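Immunoreactive 84kD antigen PG93 (Porphyromonas gingivalis, PDB 5M11) is an essential cell-surface component of the type-IX secretion system of this oral bacterium and binds zinc and calcium ions. Local coordinates at residues A25-K30 against V43-P48; G129-D134 against P141-K146; D159-L164 against G172-N177; V594-N599 against L639-D644; N645-I650 against T658-T663. All blocks are in the same frame, centred on the assembly; numbering follows the deposited sequence.

Contact 1. Residues A25-K30 against V43-P48; sequences AVETPK and VGKEAP
K45 reaches from its loop across to E27, T28 and P29, and its amine makes all the hydrogen bonds between the two segments. The CB points at the other segment. CG lies beside the backbone N (chi1 -76°) and the chain runs on extended at chi2; neither CB nor CG comes close to the other segment. At CD the meeting begins: this carbon sits 3.4 Å from T28 O and also passes the carbonyl carbon of K30. The chain then kinks at chi3 (88°) and chi4, which swings CE to within 3.6 Å of E27 OE2, the two side chains crossing at about a right angle. At the tip, NZ donates to P29 O at 2.9 Å, coming from above the carbonyl plane rather than along a lone pair. It also forms a salt bridge with E27 OE2 at 3.2 Å, on the anti side of the carboxylate; a third bond, to T28 O, is weak. The ammonium thus bridges one carboxylate and two carbonyls. E27 is shared, since OE2 also bonds S278 and OE1 takes the backbone N of M275, both between strands 271-273 and 280-284. Such a link, between the turn after a blade's first strand and the loop joining its third and fourth, lies on one rim of a beta-propeller blade, here where first and last blades meet.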
# COMPACT_ATOMS: atom_id res chain seq x y z
N ALA A 25 -17.85 11.40 0.69
CA ALA A 25 -19.14 10.75 0.90
C ALA A 25 -20.11 11.12 -0.21
O ALA A 25 -20.17 12.29 -0.61
CB ALA A 25 -19.71 11.17 2.24
N VAL A 26 -20.85 10.12 -0.73
CA VAL A 26 -21.83 10.26 -1.82
C VAL A 26 -23.10 9.47 -1.46
O VAL A 26 -22.99 8.29 -1.09
CB VAL A 26 -21.24 9.76 -3.19
CG1 VAL A 26 -22.31 9.60 -4.27
CG2 VAL A 26 -20.11 10.64 -3.68
N GLU A 27 -24.29 10.10 -1.61
CA GLU A 27 -25.57 9.41 -1.39
C GLU A 27 -26.06 8.74 -2.68
O GLU A 27 -26.10 9.38 -3.73
CB GLU A 27 -26.66 10.36 -0.84
CG GLU A 27 -27.87 9.60 -0.32
CD GLU A 27 -29.16 10.37 -0.18
OE1 GLU A 27 -29.10 11.59 0.11
OE2 GLU A 27 -30.25 9.76 -0.32
N THR A 28 -26.47 7.46 -2.58
CA THR A 28 -27.03 6.57 -3.62
C THR A 28 -28.46 6.23 -3.16
O THR A 28 -28.65 6.19 -1.95
CB THR A 28 -26.08 5.34 -3.77
OG1 THR A 28 -24.95 5.73 -4.55
CG2 THR A 28 -26.76 4.07 -4.34
N PRO A 29 -29.47 5.97 -4.05
CA PRO A 29 -30.83 5.64 -3.55
C PRO A 29 -30.87 4.55 -2.48
O PRO A 29 -31.65 4.69 -1.55
CB PRO A 29 -31.57 5.19 -4.81
CG PRO A 29 -30.89 5.90 -5.92
CD PRO A 29 -29.44 5.99 -5.52
N LYS A 30 -29.99 3.53 -2.56
CA LYS A 30 -29.97 2.45 -1.56
C LYS A 30 -28.58 2.27 -0.86
O LYS A 30 -28.46 1.39 0.01
CB LYS A 30 -30.44 1.11 -2.19
CG LYS A 30 -31.91 1.08 -2.67
CD LYS A 30 -32.87 0.55 -1.61
CE LYS A 30 -34.20 1.29 -1.61
NZ LYS A 30 -35.25 0.54 -0.86
N VAL A 43 -21.88 1.48 1.93
CA VAL A 43 -22.56 1.37 3.24
C VAL A 43 -24.08 1.38 2.98
O VAL A 43 -24.58 2.29 2.32
CB VAL A 43 -22.19 2.44 4.32
CG1 VAL A 43 -22.84 2.11 5.67
CG2 VAL A 43 -20.68 2.61 4.50
N GLY A 44 -24.80 0.41 3.54
CA GLY A 44 -26.25 0.34 3.38
C GLY A 44 -26.98 1.41 4.17
O GLY A 44 -26.51 1.81 5.24
N LYS A 45 -28.13 1.89 3.65
CA LYS A 45 -28.93 2.94 4.31
C LYS A 45 -29.99 2.34 5.28
O LYS A 45 -29.62 1.91 6.37
CB LYS A 45 -29.57 3.87 3.27
CG LYS A 45 -28.59 4.86 2.66
CD LYS A 45 -29.07 5.43 1.34
CE LYS A 45 -29.92 6.66 1.49
NZ LYS A 45 -30.92 6.75 0.39
N GLU A 46 -31.29 2.31 4.87
CA GLU A 46 -32.45 1.80 5.63
C GLU A 46 -32.16 0.43 6.32
O GLU A 46 -32.47 0.26 7.51
CB GLU A 46 -33.68 1.66 4.69
CG GLU A 46 -35.02 1.43 5.38
CD GLU A 46 -35.81 2.68 5.72
OE1 GLU A 46 -36.09 3.47 4.78
OE2 GLU A 46 -36.19 2.85 6.90
N ALA A 47 -31.55 -0.50 5.57
CA ALA A 47 -31.19 -1.83 6.05
C ALA A 47 -29.92 -1.77 6.93
O ALA A 47 -29.06 -0.91 6.69
CB ALA A 47 -30.99 -2.77 4.87
N PRO A 48 -29.77 -2.68 7.94
CA PRO A 48 -28.56 -2.66 8.79
C PRO A 48 -27.31 -3.10 8.02
O PRO A 48 -26.98 -4.30 7.97
CB PRO A 48 -28.91 -3.61 9.93
CG PRO A 48 -29.90 -4.55 9.35
CD PRO A 48 -30.70 -3.76 8.36

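Contact 2. Residues G129-D134 against P141-K146; sequences GLSVLD and PATYAK. With ZN (zinc ion), chain I.
V132 lays CG2 against the ring of Y144, 3.6 Å from CE2 and also close to OH, approaching obliquely. L130 reaches the same ring at its edge, near the ring plane, with CD2 4.0 Å from Y144 CD2. Y144 keeps CG beside its backbone N (chi1 -42°), which lays the ring back over the neighbouring strand, and beyond it lies L161 of the next blade. On the other face S131 OG and T143 OG1 share a hydrogen bond of 2.8 Å in which either may be the donor. Between the faces the backbones pair antiparallel, L130 N giving 2.8 Å to Y144 O and Y144 N returning the bond to L130 O. G129, with its phi of 122°, packs its CA by the carbonyls of Y144 and A145. At the far end the P141 ring packs by the V132 carbonyl. There D134 binds zinc through OD2 at 2.1 Å, while OD1 stays 3.0 Å from the metal. E137, in the connection between the two strands, is a second ligand. Two carboxylates from one hairpin end would offset the zinc charge, and single-oxygen binding leaves OD1 for a weak, long ion pair with R121.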
# COMPACT_ATOMS: atom_id res chain seq x y z
N GLY A 129 -7.51 20.96 -16.84
CA GLY A 129 -8.52 21.77 -17.50
C GLY A 129 -9.93 21.40 -17.07
O GLY A 129 -10.17 21.08 -15.90
N LEU A 130 -10.88 21.48 -18.03
CA LEU A 130 -12.28 21.13 -17.79
C LEU A 130 -12.68 20.04 -18.76
O LEU A 130 -12.80 20.31 -19.94
CB LEU A 130 -13.21 22.36 -17.90
CG LEU A 130 -14.71 22.10 -17.67
CD1 LEU A 130 -14.97 21.49 -16.29
CD2 LEU A 130 -15.52 23.37 -17.83
N SER A 131 -12.90 18.80 -18.26
CA SER A 131 -13.24 17.65 -19.08
C SER A 131 -14.73 17.28 -19.01
O SER A 131 -15.32 17.20 -17.92
CB SER A 131 -12.40 16.45 -18.68
OG SER A 131 -11.11 16.60 -19.25
N VAL A 132 -15.34 17.06 -20.18
CA VAL A 132 -16.74 16.65 -20.27
C VAL A 132 -16.74 15.15 -20.45
O VAL A 132 -16.22 14.62 -21.45
CB VAL A 132 -17.57 17.37 -21.37
CG1 VAL A 132 -19.04 17.03 -21.24
CG2 VAL A 132 -17.38 18.85 -21.29
N LEU A 133 -17.33 14.47 -19.47
CA LEU A 133 -17.41 13.04 -19.51
C LEU A 133 -18.81 12.62 -19.85
O LEU A 133 -19.79 13.14 -19.29
CB LEU A 133 -16.95 12.47 -18.16
CG LEU A 133 -17.21 11.02 -17.83
CD1 LEU A 133 -16.51 10.08 -18.78
CD2 LEU A 133 -16.78 10.75 -16.41
N ASP A 134 -18.91 11.70 -20.84
CA ASP A 134 -20.15 11.09 -21.26
C ASP A 134 -20.23 9.77 -20.47
O ASP A 134 -19.62 8.76 -20.84
CB ASP A 134 -20.22 10.94 -22.78
CG ASP A 134 -21.49 10.30 -23.33
OD1 ASP A 134 -22.28 9.76 -22.52
OD2 ASP A 134 -21.68 10.33 -24.56
N PRO A 141 -15.73 13.63 -24.91
CA PRO A 141 -15.82 14.32 -26.20
C PRO A 141 -15.10 15.66 -26.28
O PRO A 141 -14.99 16.21 -27.38
CB PRO A 141 -17.31 14.55 -26.37
CG PRO A 141 -17.87 14.56 -25.01
CD PRO A 141 -17.05 13.59 -24.23
N ALA A 142 -14.66 16.23 -25.13
CA ALA A 142 -14.04 17.57 -25.10
C ALA A 142 -13.33 17.83 -23.80
O ALA A 142 -13.75 17.35 -22.76
CB ALA A 142 -15.11 18.64 -25.28
N THR A 143 -12.28 18.65 -23.86
CA THR A 143 -11.54 19.17 -22.72
C THR A 143 -11.33 20.62 -23.05
O THR A 143 -10.65 20.93 -24.03
CB THR A 143 -10.24 18.39 -22.37
OG1 THR A 143 -10.57 17.07 -21.94
CG2 THR A 143 -9.45 19.06 -21.24
N TYR A 144 -11.95 21.50 -22.27
CA TYR A 144 -11.83 22.95 -22.39
C TYR A 144 -10.69 23.38 -21.48
O TYR A 144 -10.37 22.65 -20.54
CB TYR A 144 -13.16 23.65 -22.03
CG TYR A 144 -14.41 22.99 -22.59
CD1 TYR A 144 -14.51 22.67 -23.95
CD2 TYR A 144 -15.50 22.73 -21.78
CE1 TYR A 144 -15.68 22.13 -24.49
CE2 TYR A 144 -16.68 22.19 -22.31
CZ TYR A 144 -16.77 21.90 -23.66
OH TYR A 144 -17.93 21.35 -24.15
N ALA A 145 -10.03 24.52 -21.80
CA ALA A 145 -8.86 25.07 -21.08
C ALA A 145 -7.74 24.03 -20.88
O ALA A 145 -7.03 24.11 -19.87
CB ALA A 145 -9.30 25.63 -19.74
N LYS A 146 -7.60 23.04 -21.83
CA LYS A 146 -6.64 21.93 -21.79
C LYS A 146 -5.30 22.39 -21.25
O LYS A 146 -4.75 23.37 -21.75
CB LYS A 146 -6.48 21.35 -23.20
CG LYS A 146 -6.28 19.84 -23.21
CD LYS A 146 -6.31 19.26 -24.64
CE LYS A 146 -7.71 18.97 -25.17
NZ LYS A 146 -7.66 18.31 -26.51
ZN ZN I . -23.58 9.69 -25.26

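Contact 3. Residues D159-L164 against G172-N177; sequences DRLLML and GKETDN
E174 N points straight at D159 O, a bond of 2.7 Å running nearly along the C=O axis. Two residues on, L161 and G172 pair through both their backbone groups, L161 N giving to G172 O at 2.7 Å and G172 N to L161 O at 2.9 Å. Between these bonded rows R160 faces K173, and their side chains lie alongside each other pointing the same way. It is the aliphatic parts that touch, R160 CD 3.7 Å from K173 CE, with the charged NE and NZ held further apart. These are the second and third strands of a four-stranded propeller blade, and the hairpin frays here into a type I turn from K173 to D176, closed by D176 N on K173 O. E174 is the second residue of that turn. Its CG sits beside the backbone N (chi1 -77°) and a bend at chi2 turns the carboxylate over L161 CD2, which is 4.0 Å from OE2. The D159 carboxylate stands nearly perpendicular to it, at 79°, with D159 OD1 and E174 OE1 4.2 Å apart. That closeness of like charges is probably eased by K155, a weak, long partner of D159, and by Y123, whose hydroxyl bonds E174 OE1. Y123 belongs to the preceding blade, the one that carries the D134 zinc site.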
# COMPACT_ATOMS: atom_id res chain seq x y z
N ASP A 159 -28.26 25.66 -21.69
CA ASP A 159 -27.00 25.02 -22.02
C ASP A 159 -25.73 25.90 -21.71
O ASP A 159 -24.70 25.74 -22.38
CB ASP A 159 -27.00 24.59 -23.52
CG ASP A 159 -27.33 23.11 -23.77
OD1 ASP A 159 -26.84 22.23 -23.00
OD2 ASP A 159 -28.04 22.82 -24.79
N ARG A 160 -25.82 26.79 -20.70
CA ARG A 160 -24.70 27.66 -20.33
C ARG A 160 -23.81 27.01 -19.28
O ARG A 160 -24.30 26.34 -18.36
CB ARG A 160 -25.18 29.01 -19.84
CG ARG A 160 -25.54 29.98 -20.96
CD ARG A 160 -26.85 30.72 -20.66
NE ARG A 160 -27.02 30.98 -19.23
CZ ARG A 160 -28.19 31.20 -18.63
NH1 ARG A 160 -29.31 31.19 -19.34
NH2 ARG A 160 -28.24 31.42 -17.33
N LEU A 161 -22.51 27.18 -19.43
CA LEU A 161 -21.52 26.58 -18.57
C LEU A 161 -20.66 27.68 -17.97
O LEU A 161 -20.26 28.63 -18.65
CB LEU A 161 -20.72 25.64 -19.46
CG LEU A 161 -19.95 24.49 -18.84
CD1 LEU A 161 -20.90 23.48 -18.23
CD2 LEU A 161 -19.11 23.80 -19.91
N LEU A 162 -20.40 27.57 -16.68
CA LEU A 162 -19.64 28.55 -15.92
C LEU A 162 -18.30 27.96 -15.47
O LEU A 162 -18.25 26.87 -14.91
CB LEU A 162 -20.51 28.98 -14.74
CG LEU A 162 -20.47 30.42 -14.32
CD1 LEU A 162 -20.71 31.37 -15.49
CD2 LEU A 162 -21.48 30.65 -13.25
N MET A 163 -17.23 28.66 -15.75
CA MET A 163 -15.88 28.17 -15.48
C MET A 163 -15.05 29.23 -14.75
O MET A 163 -15.03 30.39 -15.16
CB MET A 163 -15.20 27.76 -16.83
CG MET A 163 -13.68 27.64 -16.82
SD MET A 163 -13.10 26.76 -18.33
CE MET A 163 -12.59 28.11 -19.28
N LEU A 164 -14.38 28.81 -13.67
CA LEU A 164 -13.51 29.70 -12.93
C LEU A 164 -12.07 29.24 -13.14
O LEU A 164 -11.72 28.15 -12.69
CB LEU A 164 -13.91 29.71 -11.45
CG LEU A 164 -13.10 30.55 -10.46
CD1 LEU A 164 -13.28 32.06 -10.69
CD2 LEU A 164 -13.54 30.24 -9.07
N GLY A 172 -20.06 30.20 -21.13
CA GLY A 172 -20.05 29.70 -22.49
C GLY A 172 -21.21 28.78 -22.75
O GLY A 172 -21.63 28.08 -21.83
N LYS A 173 -21.73 28.77 -24.00
CA LYS A 173 -22.85 27.89 -24.36
C LYS A 173 -22.31 26.60 -24.89
O LYS A 173 -21.51 26.60 -25.82
CB LYS A 173 -23.83 28.52 -25.36
CG LYS A 173 -24.76 29.51 -24.67
CD LYS A 173 -26.21 29.41 -25.12
CE LYS A 173 -27.13 30.30 -24.31
NZ LYS A 173 -26.72 31.73 -24.32
N GLU A 174 -22.79 25.49 -24.32
CA GLU A 174 -22.34 24.15 -24.68
C GLU A 174 -22.53 23.85 -26.16
O GLU A 174 -21.71 23.13 -26.75
CB GLU A 174 -23.01 23.13 -23.81
CG GLU A 174 -22.34 23.12 -22.45
CD GLU A 174 -22.20 21.75 -21.85
OE1 GLU A 174 -23.18 21.30 -21.22
OE2 GLU A 174 -21.14 21.11 -22.06
N THR A 175 -23.52 24.52 -26.79
CA THR A 175 -23.78 24.35 -28.22
C THR A 175 -22.67 25.04 -29.09
O THR A 175 -22.61 24.79 -30.30
CB THR A 175 -25.20 24.80 -28.59
OG1 THR A 175 -25.29 26.23 -28.57
CG2 THR A 175 -26.28 24.13 -27.73
N ASP A 176 -21.78 25.87 -28.49
CA ASP A 176 -20.70 26.46 -29.27
C ASP A 176 -19.43 25.63 -29.05
O ASP A 176 -19.46 24.66 -28.29
CB ASP A 176 -20.51 27.94 -28.95
CG ASP A 176 -21.80 28.76 -28.95
OD1 ASP A 176 -22.82 28.27 -29.47
OD2 ASP A 176 -21.79 29.89 -28.42
N ASN A 177 -18.36 25.90 -29.80
CA ASN A 177 -17.14 25.11 -29.67
C ASN A 177 -16.35 25.66 -28.51
O ASN A 177 -15.51 26.56 -28.70
CB ASN A 177 -16.34 25.14 -30.98
CG ASN A 177 -15.06 24.37 -30.93
OD1 ASN A 177 -14.90 23.39 -30.20
ND2 ASN A 177 -14.12 24.79 -31.76

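Contact 4. Residues V594-N599 against L639-D644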
# COMPACT_ATOMS: atom_id res chain seq x y z
N VAL A 594 13.00 -13.03 1.48
CA VAL A 594 12.33 -14.05 2.29
C VAL A 594 12.64 -15.41 1.63
O VAL A 594 12.75 -15.47 0.40
CB VAL A 594 10.84 -13.71 2.42
CG1 VAL A 594 9.96 -14.95 2.55
CG2 VAL A 594 10.62 -12.77 3.60
N VAL A 595 12.86 -16.48 2.43
CA VAL A 595 13.23 -17.81 1.91
C VAL A 595 12.12 -18.87 2.18
O VAL A 595 11.70 -19.09 3.33
CB VAL A 595 14.62 -18.26 2.43
CG1 VAL A 595 14.99 -19.65 1.91
CG2 VAL A 595 15.71 -17.26 2.07
N ASP A 596 11.71 -19.55 1.09
CA ASP A 596 10.74 -20.65 0.97
C ASP A 596 11.08 -21.88 1.78
O ASP A 596 12.23 -22.10 2.16
CB ASP A 596 10.71 -21.13 -0.52
CG ASP A 596 9.51 -20.76 -1.35
OD1 ASP A 596 8.69 -19.93 -0.88
OD2 ASP A 596 9.38 -21.30 -2.49
N LYS A 597 10.09 -22.77 1.89
CA LYS A 597 10.13 -24.11 2.45
C LYS A 597 10.94 -24.96 1.46
O LYS A 597 11.60 -25.93 1.85
CB LYS A 597 8.67 -24.60 2.59
CG LYS A 597 8.46 -26.01 3.12
CD LYS A 597 6.97 -26.39 3.13
CE LYS A 597 6.44 -26.88 1.80
NZ LYS A 597 6.83 -28.29 1.51
N LEU A 598 10.91 -24.54 0.17
CA LEU A 598 11.64 -25.16 -0.94
C LEU A 598 13.03 -24.57 -1.09
O LEU A 598 13.75 -24.95 -2.02
CB LEU A 598 10.89 -25.00 -2.27
CG LEU A 598 9.47 -25.53 -2.37
CD1 LEU A 598 8.94 -25.33 -3.77
CD2 LEU A 598 9.37 -26.99 -1.97
N ASN A 599 13.42 -23.64 -0.18
CA ASN A 599 14.70 -22.91 -0.18
C ASN A 599 14.77 -21.91 -1.38
O ASN A 599 15.85 -21.44 -1.75
CB ASN A 599 15.89 -23.87 -0.16
CG ASN A 599 17.14 -23.35 0.50
OD1 ASN A 599 17.13 -22.37 1.27
ND2 ASN A 599 18.23 -24.06 0.26
N LEU A 639 8.47 -7.71 2.96
CA LEU A 639 7.97 -9.08 2.77
C LEU A 639 7.87 -9.82 4.15
O LEU A 639 8.53 -9.43 5.13
CB LEU A 639 8.89 -9.88 1.81
CG LEU A 639 8.92 -9.52 0.32
CD1 LEU A 639 9.86 -10.43 -0.43
CD2 LEU A 639 7.52 -9.56 -0.32
N ALA A 640 7.01 -10.86 4.23
CA ALA A 640 6.77 -11.74 5.39
C ALA A 640 6.02 -12.92 4.89
O ALA A 640 5.15 -12.75 4.06
CB ALA A 640 5.99 -11.03 6.48
N LEU A 641 6.36 -14.10 5.36
CA LEU A 641 5.74 -15.32 4.86
C LEU A 641 5.18 -16.18 5.98
O LEU A 641 5.87 -16.48 6.96
CB LEU A 641 6.82 -16.08 4.07
CG LEU A 641 6.50 -17.44 3.48
CD1 LEU A 641 5.61 -17.32 2.28
CD2 LEU A 641 7.76 -18.14 3.10
N ASN A 642 3.92 -16.61 5.81
CA ASN A 642 3.22 -17.51 6.72
C ASN A 642 3.50 -18.92 6.22
O ASN A 642 2.77 -19.44 5.37
CB ASN A 642 1.72 -17.16 6.74
CG ASN A 642 0.86 -17.97 7.69
OD1 ASN A 642 1.24 -19.01 8.25
ND2 ASN A 642 -0.38 -17.53 7.84
N ASP A 643 4.60 -19.52 6.71
CA ASP A 643 5.09 -20.84 6.29
C ASP A 643 4.05 -21.96 6.46
O ASP A 643 4.15 -22.97 5.76
CB ASP A 643 6.38 -21.21 7.02
CG ASP A 643 7.48 -20.15 6.92
OD1 ASP A 643 8.32 -20.25 5.99
OD2 ASP A 643 7.49 -19.22 7.77
N ASP A 644 3.03 -21.75 7.31
CA ASP A 644 2.00 -22.73 7.60
C ASP A 644 0.88 -22.80 6.56
O ASP A 644 0.36 -23.90 6.32
CB ASP A 644 1.38 -22.45 8.97
CG ASP A 644 0.50 -23.58 9.43
OD1 ASP A 644 1.05 -24.66 9.77
OD2 ASP A 644 -0.75 -23.42 9.37
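V594 sets its two methyls against L639 and L641 on one side of strand 636-642. CG2 meets L639 CB at 3.8 Å and CG1 meets L641 CB at 3.7 Å, the side chains crossing at a slant in both cases. L639 and L641 stand two residues apart and both turn toward V594, while A640 between them faces the other way, onto F321. L641 has CG anti to its backbone N (chi1 176°), and that carries CD2 to V594 CG1 at 3.9 Å and over V595 O at 4.1 Å. Strands 589-595 and 636-642 begin two successive propeller blades, so this is sheet packed on sheet, with side chains in place of backbone pairing; L648 of the next strand backs both V594 and L641. Polar links run to neighbouring residues. D592, just ahead of V594, takes L639 N through OD2, a polar tie between the same two strands; D592 is itself a residue seen to bind zinc in this protein. D596, first residue of a type I turn to N599, bonds W602 NE1 through OD1. As for charge, D643 swings its carboxylate toward that turn, yet D643 OD1 remains 6.9 Å from D596 OD1 and 4.5 Å from V595 O.

Contact 5. Residues N645-I650 against T658-T663; sequences NGLLYI and TFQTGT
Y649 and T658 lie side by side and point the same way, with the threonine CG2 obliquely against the ring, 3.5 Å from both CD1 and CE1 of Y649. T658 has its OG1 between backbone N and carbonyl carbon (chi1 66°), which turns CG2 to the tyrosine; L647 CD2 comes in 3.9 Å from T658 CB. On the face of L648 and F659, I650 slants across so that CD1 meets F659 CB at 3.8 Å, while the F659 ring leads off to W13 and F624. Q660 is oriented by its amide: NE2 donates to N645 O at 2.8 Å, almost straight down the carbonyl (171°) and within the amide plane, and OE1 takes G662 N on a lone pair at 2.9 Å. Bonds at both ends fix the flip of that amide. N645 itself makes an Asx turn, OD1 accepting from L647 N. Next to it G646, at positive phi, offers its O to T661 N at 2.9 Å and more weakly to T661 OG1. The backbones of L648 and F659 bond each other in both directions. This hairpin forms the middle of the last blade of the second propeller, whose outer strand is the N-terminal 13-16, the "Velcro" closure by which propellers commonly seal their ring.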
# COMPACT_ATOMS: atom_id res chain seq x y z
N ASN A 645 0.44 -21.65 6.00
CA ASN A 645 -0.64 -21.69 5.00
C ASN A 645 -0.17 -21.14 3.65
O ASN A 645 -0.98 -20.96 2.73
CB ASN A 645 -1.88 -20.95 5.51
CG ASN A 645 -1.80 -19.44 5.58
OD1 ASN A 645 -0.78 -18.80 5.25
ND2 ASN A 645 -2.90 -18.84 6.01
N GLY A 646 1.13 -20.86 3.55
CA GLY A 646 1.77 -20.40 2.33
C GLY A 646 1.45 -18.99 1.91
O GLY A 646 1.77 -18.61 0.79
N LEU A 647 0.84 -18.18 2.79
CA LEU A 647 0.53 -16.81 2.39
C LEU A 647 1.72 -15.88 2.58
O LEU A 647 2.19 -15.68 3.71
CB LEU A 647 -0.69 -16.24 3.14
CG LEU A 647 -2.05 -16.66 2.60
CD1 LEU A 647 -3.12 -16.36 3.59
CD2 LEU A 647 -2.35 -15.99 1.28
N LEU A 648 2.20 -15.29 1.46
CA LEU A 648 3.26 -14.29 1.47
C LEU A 648 2.62 -12.91 1.57
O LEU A 648 1.79 -12.56 0.72
CB LEU A 648 4.18 -14.38 0.22
CG LEU A 648 5.32 -13.33 0.09
CD1 LEU A 648 6.46 -13.59 1.08
CD2 LEU A 648 5.90 -13.34 -1.30
N TYR A 649 2.98 -12.15 2.63
CA TYR A 649 2.52 -10.77 2.85
C TYR A 649 3.46 -9.82 2.09
O TYR A 649 4.68 -9.96 2.17
CB TYR A 649 2.45 -10.44 4.36
CG TYR A 649 1.34 -11.19 5.06
CD1 TYR A 649 0.09 -10.62 5.23
CD2 TYR A 649 1.52 -12.50 5.50
CE1 TYR A 649 -0.96 -11.33 5.83
CE2 TYR A 649 0.48 -13.22 6.08
CZ TYR A 649 -0.75 -12.63 6.26
OH TYR A 649 -1.76 -13.33 6.89
N ILE A 650 2.89 -8.94 1.27
CA ILE A 650 3.66 -8.04 0.40
C ILE A 650 3.34 -6.62 0.80
O ILE A 650 2.23 -6.16 0.54
CB ILE A 650 3.37 -8.31 -1.12
CG1 ILE A 650 3.56 -9.81 -1.50
CG2 ILE A 650 4.19 -7.40 -2.04
CD1 ILE A 650 2.57 -10.34 -2.61
N THR A 658 -1.48 -10.12 -0.31
CA THR A 658 -1.14 -11.51 0.01
C THR A 658 -1.25 -12.36 -1.22
O THR A 658 -2.27 -12.32 -1.92
CB THR A 658 -1.99 -12.13 1.14
OG1 THR A 658 -3.36 -12.25 0.74
CG2 THR A 658 -1.86 -11.41 2.44
N PHE A 659 -0.22 -13.18 -1.44
CA PHE A 659 -0.12 -14.12 -2.55
C PHE A 659 0.01 -15.53 -1.99
O PHE A 659 0.84 -15.77 -1.10
CB PHE A 659 1.07 -13.75 -3.45
CG PHE A 659 1.38 -14.75 -4.53
CD1 PHE A 659 0.66 -14.76 -5.72
CD2 PHE A 659 2.40 -15.68 -4.36
CE1 PHE A 659 0.94 -15.69 -6.71
CE2 PHE A 659 2.67 -16.62 -5.35
CZ PHE A 659 1.93 -16.62 -6.52
N GLN A 660 -0.84 -16.47 -2.48
CA GLN A 660 -0.79 -17.87 -2.03
C GLN A 660 0.33 -18.54 -2.77
O GLN A 660 0.23 -18.74 -3.99
CB GLN A 660 -2.14 -18.59 -2.23
CG GLN A 660 -2.11 -20.10 -1.92
CD GLN A 660 -1.65 -20.47 -0.53
OE1 GLN A 660 -0.54 -20.98 -0.33
NE2 GLN A 660 -2.53 -20.29 0.46
N THR A 661 1.42 -18.83 -2.04
CA THR A 661 2.68 -19.39 -2.52
C THR A 661 2.56 -20.89 -2.85
O THR A 661 3.28 -21.39 -3.74
CB THR A 661 3.76 -19.11 -1.46
OG1 THR A 661 3.75 -17.71 -1.20
CG2 THR A 661 5.16 -19.46 -1.92
N GLY A 662 1.67 -21.60 -2.13
CA GLY A 662 1.50 -23.04 -2.29
C GLY A 662 2.62 -23.78 -1.59
O GLY A 662 2.91 -24.93 -1.91
N THR A 663 3.22 -23.11 -0.59
CA THR A 663 4.36 -23.49 0.24
C THR A 663 3.82 -23.82 1.65
O THR A 663 4.59 -24.12 2.56
CB THR A 663 5.36 -22.32 0.09
OG1 THR A 663 6.20 -22.63 -1.02
CG2 THR A 663 6.17 -21.97 1.36

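How the contacts relate
From the N terminus, strand 13-16 joins the last blade of the second propeller before the chain builds the first. Contact 1 closes the first blade's rim, beside the last blade of that ring. Contacts 2 and 3 follow in series as hairpins of the third and fourth blades, and they touch where A145 packs on M163. Some 400 residues later contact 4 joins the sixth and seventh blades of the second propeller. Contact 5 comes straight after it, as strands 636-642 and 647-652 are neighbours in one sheet. None of the loops nest or cross; contacts 3 and 4 lie about 60 Å apart between centres.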